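Local coordinates for transcriptional repressor, TetR family (Thermus thermophilus, PDB 3ANP), which acts as a TetR-family transcriptional repressor that controls fatty acid degradation, binds acyl-CoA and probably contacts DNA through an N-terminal helix-turn-helix, at residues R10-F22 with I35-Y49. Sequence-based numbering, arbitrary orientation.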
ATOM      1  N   ARG A  10     -12.509 -31.855  -9.636  1.00 17.13           N
ATOM      2  CA  ARG A  10     -11.485 -31.506 -10.603  1.00 17.40           C
ATOM      3  C   ARG A  10     -10.793 -30.189 -10.235  1.00 18.51           C
ATOM      4  O   ARG A  10      -9.571 -30.082 -10.348  1.00 18.94           O
ATOM      5  CB  ARG A  10     -12.086 -31.411 -12.004  1.00 20.31           C
ATOM      6  CG  ARG A  10     -11.116 -30.894 -13.032  1.00 22.26           C
ATOM      7  CD  ARG A  10     -11.624 -31.134 -14.440  1.00 28.56           C
ATOM      8  NE  ARG A  10     -11.342 -32.501 -14.867  1.00 35.35           N
ATOM      9  CZ  ARG A  10     -11.447 -32.931 -16.121  1.00 39.15           C
ATOM     10  NH1 ARG A  10     -11.834 -32.097 -17.084  1.00 40.17           N
ATOM     11  NH2 ARG A  10     -11.140 -34.189 -16.419  1.00 39.27           N
ATOM     12  N   ARG A  11     -11.562 -29.191  -9.793  1.00 19.16           N
ATOM     13  CA  ARG A  11     -10.951 -27.917  -9.417  1.00 19.48           C
ATOM     14  C   ARG A  11     -10.009 -28.114  -8.231  1.00 20.93           C
ATOM     15  O   ARG A  11      -8.903 -27.569  -8.212  1.00 14.91           O
ATOM     16  CB  ARG A  11     -12.010 -26.872  -9.047  1.00 17.43           C
ATOM     17  CG  ARG A  11     -11.413 -25.534  -8.592  1.00 20.05           C
ATOM     18  CD  ARG A  11     -12.510 -24.533  -8.261  1.00 23.22           C
ATOM     19  NE  ARG A  11     -13.243 -24.179  -9.468  1.00 30.04           N
ATOM     20  CZ  ARG A  11     -12.797 -23.323 -10.387  1.00 28.23           C
ATOM     21  NH1 ARG A  11     -11.626 -22.725 -10.226  1.00 23.67           N
ATOM     22  NH2 ARG A  11     -13.513 -23.087 -11.475  1.00 29.77           N
ATOM     23  N   GLU A  12     -10.433 -28.901  -7.247  1.00 18.57           N
ATOM     24  CA  GLU A  12      -9.583 -29.105  -6.078  1.00 20.12           C
ATOM     25  C   GLU A  12      -8.300 -29.866  -6.421  1.00 17.33           C
ATOM     26  O   GLU A  12      -7.243 -29.581  -5.865  1.00 20.58           O
ATOM     27  CB  GLU A  12     -10.355 -29.820  -4.958  1.00 18.37           C
ATOM     28  CG  GLU A  12      -9.712 -29.671  -3.577  1.00 26.60           C
ATOM     29  CD  GLU A  12      -8.879 -30.879  -3.147  1.00 33.14           C
ATOM     30  OE1 GLU A  12      -8.192 -30.791  -2.094  1.00 31.23           O
ATOM     31  OE2 GLU A  12      -8.915 -31.920  -3.845  1.00 32.34           O
ATOM     32  N   ARG A  13      -8.378 -30.814  -7.349  1.00 19.08           N
ATOM     33  CA  ARG A  13      -7.187 -31.571  -7.718  1.00 20.68           C
ATOM     34  C   ARG A  13      -6.197 -30.658  -8.455  1.00 21.53           C
ATOM     35  O   ARG A  13      -4.990 -30.718  -8.224  1.00 16.97           O
ATOM     36  CB  ARG A  13      -7.562 -32.772  -8.594  1.00 23.03           C
ATOM     37  CG  ARG A  13      -6.412 -33.750  -8.773  1.00 29.09           C
ATOM     38  CD  ARG A  13      -6.820 -34.993  -9.549  1.00 30.96           C
ATOM     39  NE  ARG A  13      -7.065 -34.729 -10.966  1.00 30.43           N
ATOM     40  CZ  ARG A  13      -8.266 -34.763 -11.539  1.00 33.07           C
ATOM     41  NH1 ARG A  13      -9.344 -35.045 -10.813  1.00 34.43           N
ATOM     42  NH2 ARG A  13      -8.387 -34.540 -12.843  1.00 31.48           N
ATOM     43  N   ILE A  14      -6.706 -29.818  -9.350  1.00 19.12           N
ATOM     44  CA  ILE A  14      -5.845 -28.887 -10.069  1.00 19.89           C
ATOM     45  C   ILE A  14      -5.205 -27.950  -9.030  1.00 19.23           C
ATOM     46  O   ILE A  14      -4.001 -27.704  -9.058  1.00 19.05           O
ATOM     47  CB  ILE A  14      -6.664 -28.060 -11.095  1.00 18.61           C
ATOM     48  CG1 ILE A  14      -7.118 -28.979 -12.246  1.00 19.37           C
ATOM     49  CG2 ILE A  14      -5.824 -26.875 -11.614  1.00 16.43           C
ATOM     50  CD1 ILE A  14      -8.192 -28.377 -13.143  1.00 21.73           C
ATOM     51  N   PHE A  15      -6.021 -27.435  -8.108  1.00 16.54           N
ATOM     52  CA  PHE A  15      -5.516 -26.552  -7.067  1.00 16.00           C
ATOM     53  C   PHE A  15      -4.386 -27.223  -6.275  1.00 17.71           C
ATOM     54  O   PHE A  15      -3.298 -26.653  -6.093  1.00 14.52           O
ATOM     55  CB  PHE A  15      -6.658 -26.151  -6.125  1.00 19.27           C
ATOM     56  CG  PHE A  15      -6.205 -25.345  -4.938  1.00 21.31           C
ATOM     57  CD1 PHE A  15      -5.996 -25.955  -3.701  1.00 20.38           C
ATOM     58  CD2 PHE A  15      -5.952 -23.982  -5.066  1.00 16.27           C
ATOM     59  CE1 PHE A  15      -5.536 -25.217  -2.608  1.00 19.37           C
ATOM     60  CE2 PHE A  15      -5.496 -23.239  -3.987  1.00 17.15           C
ATOM     61  CZ  PHE A  15      -5.285 -23.862  -2.749  1.00 21.56           C
ATOM     62  N   ARG A  16      -4.635 -28.443  -5.809  1.00 16.57           N
ATOM     63  CA  ARG A  16      -3.618 -29.155  -5.043  1.00 16.67           C
ATOM     64  C   ARG A  16      -2.353 -29.366  -5.839  1.00 16.62           C
ATOM     65  O   ARG A  16      -1.238 -29.179  -5.320  1.00 16.16           O
ATOM     66  CB  ARG A  16      -4.150 -30.512  -4.567  1.00 16.91           C
ATOM     67  CG  ARG A  16      -5.189 -30.375  -3.471  1.00 22.84           C
ATOM     68  CD  ARG A  16      -5.392 -31.690  -2.721  1.00 28.67           C
ATOM     69  NE  ARG A  16      -6.096 -32.671  -3.533  1.00 30.70           N
ATOM     70  CZ  ARG A  16      -5.523 -33.718  -4.117  1.00 37.00           C
ATOM     71  NH1 ARG A  16      -4.218 -33.934  -3.978  1.00 38.60           N
ATOM     72  NH2 ARG A  16      -6.259 -34.539  -4.858  1.00 40.14           N
ATOM     73  N   ALA A  17      -2.520 -29.770  -7.095  1.00 16.94           N
ATOM     74  CA  ALA A  17      -1.382 -30.014  -7.977  1.00 18.66           C
ATOM     75  C   ALA A  17      -0.535 -28.749  -8.140  1.00 17.14           C
ATOM     76  O   ALA A  17       0.693 -28.794  -8.065  1.00 14.98           O
ATOM     77  CB  ALA A  17      -1.875 -30.481  -9.332  1.00 18.86           C
ATOM     78  N   ALA A  18      -1.193 -27.621  -8.367  1.00 15.64           N
ATOM     79  CA  ALA A  18      -0.465 -26.360  -8.532  1.00 15.18           C
ATOM     80  C   ALA A  18       0.262 -25.914  -7.262  1.00 14.84           C
ATOM     81  O   ALA A  18       1.414 -25.469  -7.323  1.00 14.92           O
ATOM     82  CB  ALA A  18      -1.427 -25.239  -9.001  1.00 12.91           C
HETATM   83  N   MSE A  19      -0.406 -26.017  -6.117  1.00 15.97           N
HETATM   84  CA  MSE A  19       0.197 -25.591  -4.857  1.00 13.32           C
HETATM   85  C   MSE A  19       1.466 -26.390  -4.546  1.00 16.29           C
HETATM   86  O   MSE A  19       2.474 -25.817  -4.124  1.00 12.48           O
HETATM   87  CB  MSE A  19      -0.811 -25.731  -3.705  1.00 16.18           C
HETATM   88  CG  MSE A  19      -1.996 -24.763  -3.775  1.00 19.28           C
HETATM   89 SE   MSE A  19      -1.419 -22.885  -3.749  1.00 31.12          SE
HETATM   90  CE  MSE A  19      -0.462 -22.886  -2.059  1.00 27.05           C
ATOM     91  N   GLU A  20       1.412 -27.708  -4.747  1.00 12.70           N
ATOM     92  CA  GLU A  20       2.575 -28.555  -4.501  1.00 16.53           C
ATOM     93  C   GLU A  20       3.744 -28.129  -5.407  1.00 17.35           C
ATOM     94  O   GLU A  20       4.881 -27.972  -4.940  1.00 15.15           O
ATOM     95  CB  GLU A  20       2.220 -30.038  -4.728  1.00 17.87           C
ATOM     96  CG  GLU A  20       3.375 -31.004  -4.482  1.00 20.01           C
ATOM     97  CD  GLU A  20       3.747 -31.163  -3.000  1.00 20.92           C
ATOM     98  OE1 GLU A  20       3.285 -30.368  -2.151  1.00 19.67           O
ATOM     99  OE2 GLU A  20       4.520 -32.094  -2.682  1.00 22.81           O
ATOM    100  N   LEU A  21       3.471 -27.917  -6.695  1.00 17.59           N
ATOM    101  CA  LEU A  21       4.520 -27.487  -7.626  1.00 16.63           C
ATOM    102  C   LEU A  21       5.049 -26.115  -7.220  1.00 16.81           C
ATOM    103  O   LEU A  21       6.258 -25.891  -7.249  1.00 17.96           O
ATOM    104  CB  LEU A  21       3.990 -27.420  -9.078  1.00 15.49           C
ATOM    105  CG  LEU A  21       3.854 -28.794  -9.746  1.00 14.50           C
ATOM    106  CD1 LEU A  21       2.945 -28.715 -10.959  1.00 16.15           C
ATOM    107  CD2 LEU A  21       5.254 -29.308 -10.146  1.00 17.42           C
ATOM    108  N   PHE A  22       4.151 -25.195  -6.867  1.00 15.46           N
ATOM    109  CA  PHE A  22       4.581 -23.850  -6.468  1.00 16.94           C
ATOM    110  C   PHE A  22       5.496 -23.946  -5.241  1.00 18.61           C
ATOM    111  O   PHE A  22       6.542 -23.283  -5.156  1.00 17.03           O
ATOM    112  CB  PHE A  22       3.385 -22.941  -6.105  1.00 19.24           C
ATOM    113  CG  PHE A  22       2.443 -22.621  -7.264  1.00 14.97           C
ATOM    114  CD1 PHE A  22       2.858 -22.716  -8.584  1.00 14.69           C
ATOM    115  CD2 PHE A  22       1.149 -22.163  -7.000  1.00 13.73           C
ATOM    116  CE1 PHE A  22       1.995 -22.349  -9.636  1.00 16.53           C
ATOM    117  CE2 PHE A  22       0.284 -21.799  -8.031  1.00 15.92           C
ATOM    118  CZ  PHE A  22       0.714 -21.893  -9.355  1.00 15.03           C
ATOM    119  N   ILE A  35       1.448 -27.899 -14.374  1.00 18.77           N
ATOM    120  CA  ILE A  35       0.303 -28.055 -13.491  1.00 17.09           C
ATOM    121  C   ILE A  35      -0.712 -29.015 -14.112  1.00 18.90           C
ATOM    122  O   ILE A  35      -1.192 -29.942 -13.450  1.00 18.98           O
ATOM    123  CB  ILE A  35      -0.384 -26.685 -13.205  1.00 18.24           C
ATOM    124  CG1 ILE A  35       0.535 -25.811 -12.336  1.00 16.68           C
ATOM    125  CG2 ILE A  35      -1.712 -26.895 -12.482  1.00 14.18           C
ATOM    126  CD1 ILE A  35      -0.002 -24.401 -12.125  1.00 16.86           C
ATOM    127  N   ALA A  36      -1.035 -28.793 -15.384  1.00 19.02           N
ATOM    128  CA  ALA A  36      -1.988 -29.633 -16.102  1.00 18.07           C
ATOM    129  C   ALA A  36      -1.537 -31.096 -16.073  1.00 20.93           C
ATOM    130  O   ALA A  36      -2.325 -32.002 -15.746  1.00 22.09           O
ATOM    131  CB  ALA A  36      -2.112 -29.162 -17.545  1.00 20.46           C
ATOM    132  N   LYS A  37      -0.274 -31.324 -16.408  1.00 19.18           N
ATOM    133  CA  LYS A  37       0.267 -32.681 -16.412  1.00 23.98           C
ATOM    134  C   LYS A  37       0.147 -33.309 -15.027  1.00 23.36           C
ATOM    135  O   LYS A  37      -0.272 -34.458 -14.900  1.00 21.66           O
ATOM    136  CB  LYS A  37       1.734 -32.681 -16.852  1.00 26.84           C
ATOM    137  CG  LYS A  37       2.331 -34.079 -17.040  1.00 34.92           C
ATOM    138  CD  LYS A  37       3.777 -34.022 -17.525  1.00 40.59           C
ATOM    139  CE  LYS A  37       4.284 -35.396 -17.982  1.00 43.82           C
ATOM    140  NZ  LYS A  37       4.325 -36.409 -16.885  1.00 43.89           N
ATOM    141  N   ALA A  38       0.507 -32.554 -13.992  1.00 21.60           N
ATOM    142  CA  ALA A  38       0.435 -33.076 -12.625  1.00 23.10           C
ATOM    143  C   ALA A  38      -0.990 -33.389 -12.176  1.00 24.31           C
ATOM    144  O   ALA A  38      -1.200 -34.310 -11.384  1.00 22.36           O
ATOM    145  CB  ALA A  38       1.082 -32.091 -11.644  1.00 24.36           C
ATOM    146  N   ALA A  39      -1.965 -32.624 -12.671  1.00 19.60           N
ATOM    147  CA  ALA A  39      -3.369 -32.828 -12.305  1.00 22.84           C
ATOM    148  C   ALA A  39      -4.110 -33.720 -13.310  1.00 24.81           C
ATOM    149  O   ALA A  39      -5.319 -33.957 -13.183  1.00 22.84           O
ATOM    150  CB  ALA A  39      -4.091 -31.466 -12.199  1.00 19.39           C
ATOM    151  N   HIS A  40      -3.368 -34.199 -14.303  1.00 25.96           N
ATOM    152  CA  HIS A  40      -3.899 -35.040 -15.367  1.00 29.64           C
ATOM    153  C   HIS A  40      -5.074 -34.416 -16.130  1.00 28.03           C
ATOM    154  O   HIS A  40      -6.134 -35.035 -16.296  1.00 24.83           O
ATOM    155  CB  HIS A  40      -4.299 -36.424 -14.837  1.00 33.25           C
ATOM    156  CG  HIS A  40      -4.352 -37.476 -15.903  1.00 44.37           C
ATOM    157  ND1 HIS A  40      -5.075 -38.643 -15.771  1.00 48.43           N
ATOM    158  CD2 HIS A  40      -3.760 -37.538 -17.122  1.00 46.73           C
ATOM    159  CE1 HIS A  40      -4.929 -39.377 -16.862  1.00 48.35           C
ATOM    160  NE2 HIS A  40      -4.136 -38.729 -17.697  1.00 46.97           N
ATOM    161  N   VAL A  41      -4.886 -33.178 -16.583  1.00 23.62           N
ATOM    162  CA  VAL A  41      -5.898 -32.484 -17.380  1.00 20.79           C
ATOM    163  C   VAL A  41      -5.127 -31.811 -18.504  1.00 19.48           C
ATOM    164  O   VAL A  41      -3.905 -31.792 -18.476  1.00 19.36           O
ATOM    165  CB  VAL A  41      -6.671 -31.413 -16.563  1.00 19.58           C
ATOM    166  CG1 VAL A  41      -7.453 -32.094 -15.427  1.00 19.66           C
ATOM    167  CG2 VAL A  41      -5.703 -30.362 -16.004  1.00 19.92           C
ATOM    168  N   SER A  42      -5.820 -31.276 -19.503  1.00 20.10           N
ATOM    169  CA  SER A  42      -5.113 -30.601 -20.594  1.00 20.43           C
ATOM    170  C   SER A  42      -4.759 -29.182 -20.157  1.00 22.51           C
ATOM    171  O   SER A  42      -5.323 -28.669 -19.195  1.00 21.35           O
ATOM    172  CB  SER A  42      -5.997 -30.515 -21.840  1.00 21.82           C
ATOM    173  OG  SER A  42      -7.073 -29.622 -21.610  1.00 22.98           O
ATOM    174  N   ARG A  43      -3.833 -28.552 -20.875  1.00 22.30           N
ATOM    175  CA  ARG A  43      -3.436 -27.187 -20.575  1.00 22.68           C
ATOM    176  C   ARG A  43      -4.676 -26.307 -20.718  1.00 23.00           C
ATOM    177  O   ARG A  43      -4.899 -25.378 -19.932  1.00 22.35           O
ATOM    178  CB  ARG A  43      -2.340 -26.736 -21.551  1.00 23.57           C
ATOM    179  CG  ARG A  43      -1.898 -25.280 -21.377  1.00 23.57           C
ATOM    180  CD  ARG A  43      -0.963 -24.845 -22.491  1.00 19.94           C
ATOM    181  NE  ARG A  43      -0.699 -23.403 -22.439  1.00 21.42           N
ATOM    182  CZ  ARG A  43       0.311 -22.849 -21.771  1.00 23.20           C
ATOM    183  NH1 ARG A  43       1.161 -23.610 -21.099  1.00 19.13           N
ATOM    184  NH2 ARG A  43       0.472 -21.527 -21.770  1.00 20.26           N
ATOM    185  N   GLY A  44      -5.497 -26.617 -21.719  1.00 23.14           N
ATOM    186  CA  GLY A  44      -6.716 -25.858 -21.933  1.00 20.54           C
ATOM    187  C   GLY A  44      -7.681 -25.962 -20.760  1.00 20.44           C
ATOM    188  O   GLY A  44      -8.350 -24.993 -20.404  1.00 20.96           O
ATOM    189  N   THR A  45      -7.763 -27.139 -20.153  1.00 19.19           N
ATOM    190  CA  THR A  45      -8.658 -27.349 -19.013  1.00 19.55           C
ATOM    191  C   THR A  45      -8.150 -26.587 -17.778  1.00 17.54           C
ATOM    192  O   THR A  45      -8.935 -26.041 -17.004  1.00 17.77           O
ATOM    193  CB  THR A  45      -8.783 -28.857 -18.695  1.00 21.01           C
ATOM    194  OG1 THR A  45      -9.492 -29.489 -19.759  1.00 19.72           O
ATOM    195  CG2 THR A  45      -9.531 -29.095 -17.380  1.00 20.92           C
ATOM    196  N   PHE A  46      -6.839 -26.548 -17.600  1.00 18.19           N
ATOM    197  CA  PHE A  46      -6.282 -25.810 -16.477  1.00 17.52           C
ATOM    198  C   PHE A  46      -6.746 -24.353 -16.567  1.00 16.83           C
ATOM    199  O   PHE A  46      -7.174 -23.778 -15.573  1.00 18.07           O
ATOM    200  CB  PHE A  46      -4.758 -25.818 -16.497  1.00 16.32           C
ATOM    201  CG  PHE A  46      -4.157 -24.774 -15.598  1.00 19.60           C
ATOM    202  CD1 PHE A  46      -4.117 -24.971 -14.216  1.00 19.95           C
ATOM    203  CD2 PHE A  46      -3.739 -23.547 -16.115  1.00 16.53           C
ATOM    204  CE1 PHE A  46      -3.677 -23.956 -13.360  1.00 16.54           C
ATOM    205  CE2 PHE A  46      -3.302 -22.526 -15.273  1.00 20.78           C
ATOM    206  CZ  PHE A  46      -3.272 -22.729 -13.894  1.00 18.15           C
ATOM    207  N   PHE A  47      -6.652 -23.753 -17.753  1.00 17.28           N
ATOM    208  CA  PHE A  47      -7.070 -22.359 -17.903  1.00 19.67           C
ATOM    209  C   PHE A  47      -8.563 -22.139 -17.743  1.00 20.91           C
ATOM    210  O   PHE A  47      -9.000 -21.038 -17.382  1.00 21.00           O
ATOM    211  CB  PHE A  47      -6.578 -21.780 -19.239  1.00 18.98           C
ATOM    212  CG  PHE A  47      -5.112 -21.453 -19.236  1.00 22.22           C
ATOM    213  CD1 PHE A  47      -4.600 -20.519 -18.325  1.00 18.47           C
ATOM    214  CD2 PHE A  47      -4.233 -22.100 -20.106  1.00 24.33           C
ATOM    215  CE1 PHE A  47      -3.230 -20.235 -18.279  1.00 21.81           C
ATOM    216  CE2 PHE A  47      -2.859 -21.825 -20.070  1.00 24.92           C
ATOM    217  CZ  PHE A  47      -2.359 -20.892 -19.155  1.00 24.42           C
ATOM    218  N   ASN A  48      -9.354 -23.178 -17.999  1.00 20.98           N
ATOM    219  CA  ASN A  48     -10.793 -23.051 -17.829  1.00 22.20           C
ATOM    220  C   ASN A  48     -11.102 -22.888 -16.352  1.00 19.66           C
ATOM    221  O   ASN A  48     -12.031 -22.176 -15.981  1.00 19.35           O
ATOM    222  CB  ASN A  48     -11.536 -24.282 -18.377  1.00 25.54           C
ATOM    223  CG  ASN A  48     -11.542 -24.325 -19.888  1.00 27.28           C
ATOM    224  OD1 ASN A  48     -11.584 -23.284 -20.539  1.00 32.55           O
ATOM    225  ND2 ASN A  48     -11.519 -25.524 -20.454  1.00 32.47           N
ATOM    226  N   TYR A  49     -10.307 -23.534 -15.506  1.00 18.33           N
ATOM    227  CA  TYR A  49     -10.520 -23.449 -14.060  1.00 17.19           C
ATOM    228  C   TYR A  49      -9.815 -22.255 -13.412  1.00 17.88           C
ATOM    229  O   TYR A  49     -10.361 -21.631 -12.498  1.00 17.31           O
ATOM    230  CB  TYR A  49     -10.065 -24.753 -13.397  1.00 19.30           C
ATOM    231  CG  TYR A  49     -11.087 -25.865 -13.570  1.00 18.39           C
ATOM    232  CD1 TYR A  49     -12.057 -26.101 -12.594  1.00 20.39           C
ATOM    233  CD2 TYR A  49     -11.125 -26.629 -14.740  1.00 19.97           C
ATOM    234  CE1 TYR A  49     -13.049 -27.071 -12.772  1.00 22.90           C
ATOM    235  CE2 TYR A  49     -12.104 -27.605 -14.931  1.00 19.29           C
ATOM    236  CZ  TYR A  49     -13.062 -27.817 -13.939  1.00 21.65           C
ATOM    237  OH  TYR A  49     -14.030 -28.769 -14.110  1.00 23.16           O
TER
HETATM  238  O   HOH W   1     -13.508 -20.821 -13.647  1.00 37.17           O
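Ile-14 and Ile-35 are both knobs, each sunk in a hole of the other segment. Ile-14 sits among Ile-35, Ala-39, Phe-46 and Tyr-49: its CG2, anti to the backbone N, meets the edge of the Phe-46 ring, 3.6 Å from Phe-46 CD1, while Ile-14 CD1 reaches Tyr-49 CD2 at 3.8 Å. Ile-35 lies among Ile-14, Ala-18, Leu-21 and Phe-22, with CD1 3.5 Å from Ala-18 CB. Small side chains bring the backbones together between the knobs, Ala-17 CB and Ala-39 CB standing 3.8 Å apart. This is the three-helix DNA-binding head of a TetR repressor: segment 10-22, part of helix 3-25, runs at 121° to 35-39 and 102° to 43-49 of the predicted helix-turn-helix, and Phe-15 and Phe-22 also touch helix 54-77. A Schellman motif at His-40 and an N-cap at Ser-42 shape the turn. Arginines border this core. A bend at chi3 (71°) turns the Arg-13 guanidinium side-on to Ala-39 O, which lies in its plane and accepts from NE (2.9 Å) and NH2. Arg-10 lays its CD 3.4 Å from Tyr-49 OH. Past the other side of that ring, Arg-11 NH1 donates to Tyr-49 O (2.8 Å) from above the carbonyl plane, and its NH2 reaches Asn-48 O through a water.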